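Probable receptor YhhM (Klebsiella variicola At-22, PDB 3Q6C) is of unknown function but belongs to the DUF2500 (YhhM-like) family and may act as a receptor. Local coordinates at residues 11-16 against 33-38. Sequence-based numbering, arbitrary orientation.
Sequences KREKVI and MRYEAS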
# COMPACT_ATOMS: atom_id res chain seq x y z
N LYS A 11 -4.68 3.15 5.56
CA LYS A 11 -3.90 4.27 5.07
C LYS A 11 -3.76 5.33 6.15
O LYS A 11 -4.72 5.66 6.86
CB LYS A 11 -4.57 4.87 3.83
CG LYS A 11 -4.32 4.10 2.54
CD LYS A 11 -5.27 4.54 1.42
CE LYS A 11 -5.15 6.04 1.09
NZ LYS A 11 -6.27 6.47 0.20
N ARG A 12 -2.56 5.88 6.28
CA ARG A 12 -2.34 6.91 7.27
C ARG A 12 -1.62 8.07 6.64
O ARG A 12 -0.70 7.89 5.85
CB ARG A 12 -1.52 6.37 8.44
CG ARG A 12 -1.41 7.35 9.61
CD ARG A 12 -0.53 6.82 10.73
NE ARG A 12 0.86 6.63 10.31
CZ ARG A 12 1.83 6.16 11.10
NH1 ARG A 12 1.56 5.81 12.35
NH2 ARG A 12 3.07 6.03 10.63
N GLU A 13 -2.07 9.27 6.98
CA GLU A 13 -1.47 10.51 6.51
C GLU A 13 -0.92 11.11 7.80
O GLU A 13 -1.63 11.22 8.79
CB GLU A 13 -2.52 11.43 5.91
CG GLU A 13 -1.97 12.39 4.87
CD GLU A 13 -3.06 13.27 4.29
OE1 GLU A 13 -4.24 12.88 4.34
OE2 GLU A 13 -2.72 14.36 3.76
N LYS A 14 0.35 11.47 7.78
CA LYS A 14 0.99 12.01 8.97
C LYS A 14 1.87 13.20 8.64
O LYS A 14 2.48 13.26 7.57
CB LYS A 14 1.83 10.90 9.61
CG LYS A 14 2.68 11.31 10.78
CD LYS A 14 3.30 10.09 11.45
CE LYS A 14 4.23 9.33 10.51
NZ LYS A 14 4.70 8.06 11.13
N VAL A 15 1.93 14.16 9.56
CA VAL A 15 2.74 15.35 9.35
C VAL A 15 4.03 15.24 10.16
O VAL A 15 4.01 14.82 11.31
CB VAL A 15 1.99 16.60 9.78
CG1 VAL A 15 1.60 16.49 11.24
CG2 VAL A 15 2.85 17.82 9.54
N ILE A 16 5.14 15.63 9.54
CA ILE A 16 6.45 15.59 10.20
C ILE A 16 7.26 16.87 9.96
O ILE A 16 6.74 17.85 9.40
CB ILE A 16 7.29 14.39 9.70
CG1 ILE A 16 7.55 14.53 8.20
CG2 ILE A 16 6.56 13.10 10.01
CD1 ILE A 16 8.47 13.46 7.65
N MSE A 33 4.67 16.20 4.91
CA MSE A 33 3.63 15.19 4.83
C MSE A 33 4.19 13.81 4.51
O MSE A 33 4.95 13.65 3.55
CB MSE A 33 2.60 15.57 3.76
CG MSE A 33 1.81 16.81 4.10
SE MSE A 33 0.71 16.52 5.67
CE MSE A 33 -1.02 16.55 4.80
N ARG A 34 3.82 12.82 5.31
CA ARG A 34 4.27 11.45 5.09
C ARG A 34 3.06 10.57 4.84
O ARG A 34 2.05 10.67 5.53
CB ARG A 34 5.02 10.93 6.30
CG ARG A 34 5.68 9.58 6.06
CD ARG A 34 6.41 9.10 7.30
NE ARG A 34 7.36 8.03 7.00
CZ ARG A 34 8.40 8.16 6.18
NH1 ARG A 34 8.62 9.31 5.55
NH2 ARG A 34 9.22 7.13 5.99
N TYR A 35 3.18 9.68 3.85
CA TYR A 35 2.08 8.79 3.53
C TYR A 35 2.46 7.32 3.67
O TYR A 35 3.57 6.93 3.32
CB TYR A 35 1.57 9.07 2.11
CG TYR A 35 1.23 10.52 1.84
CD1 TYR A 35 2.21 11.42 1.43
CD2 TYR A 35 -0.07 10.98 1.98
CE1 TYR A 35 1.88 12.76 1.15
CE2 TYR A 35 -0.40 12.31 1.71
CZ TYR A 35 0.58 13.19 1.29
OH TYR A 35 0.24 14.49 1.01
N GLU A 36 1.54 6.53 4.20
CA GLU A 36 1.77 5.10 4.41
C GLU A 36 0.51 4.28 4.11
O GLU A 36 -0.61 4.66 4.47
CB GLU A 36 2.20 4.85 5.85
CG GLU A 36 3.61 5.30 6.20
CD GLU A 36 3.91 5.26 7.70
OE1 GLU A 36 3.50 4.30 8.38
OE2 GLU A 36 4.56 6.19 8.20
N ALA A 37 0.70 3.14 3.46
CA ALA A 37 -0.40 2.25 3.15
C ALA A 37 -0.03 0.86 3.64
O ALA A 37 1.11 0.42 3.49
CB ALA A 37 -0.65 2.22 1.67
N SER A 38 -0.99 0.18 4.25
CA SER A 38 -0.72 -1.17 4.73
C SER A 38 -1.47 -2.18 3.89
O SER A 38 -2.62 -1.97 3.54
CB SER A 38 -1.14 -1.31 6.20
OG SER A 38 -0.23 -0.65 7.05
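Arg12 and Glu36 run side by side in the same direction from directly paired positions on neighbouring antiparallel strands. Arg12 NH2 sits about equally near Glu36 OE1 and OE2, and forms a salt bridge with Glu36 OE2 at 2.9 Å. The hydrogen bond within it is weak, with an N-H...O angle of 146°. OE2 lies at the edge of the guanidinium, near its plane, but the guanidinium and carboxylate planes are turned 70° apart, so the two groups do not meet flat. A bend at chi3 turns the end of Arg12 toward Glu36. Lys14 comes to the same oxygen obliquely. Its NZ makes a weak, long bridge of 3.5 Å to Glu36 OE2, and its CD lies over one face of the Arg12 guanidinium, offset toward the rim. Arg34, on the strand of Glu36, adds a long salt bridge from NE to the same OE2, completing a four-residue network. Three basic side chains thus share one carboxylate, which would probably keep Glu36 ionised. The aliphatic parts of Lys14 and Arg34 lie alongside, with Lys14 CE 3.9 Å from Arg34 CD.

The other face carries Glu13 and Tyr35. They also point the same way, with carboxylate and ring planes only 21° apart. Glu13 CG meets the ring obliquely, 3.5 Å from Tyr35 CE2. Further along, Val15 CB packs on the selenium of selenomethionine Met33 at 4.3 Å.

Between the faces, paired backbone hydrogen bonds join Arg12 with Glu36 and Lys14 with Arg34. This is the ribbon of strands 2-15 and 33-41 within a five-stranded antiparallel sheet. Strand 48-52 borders 33-41, and strand 65-71 borders 2-15. On the Tyr35 face, helix 54-59 brings Tyr57 against Lys11, Glu13 and Tyr35, while Lys11 NZ bonds to Leu60 O just beyond the helix.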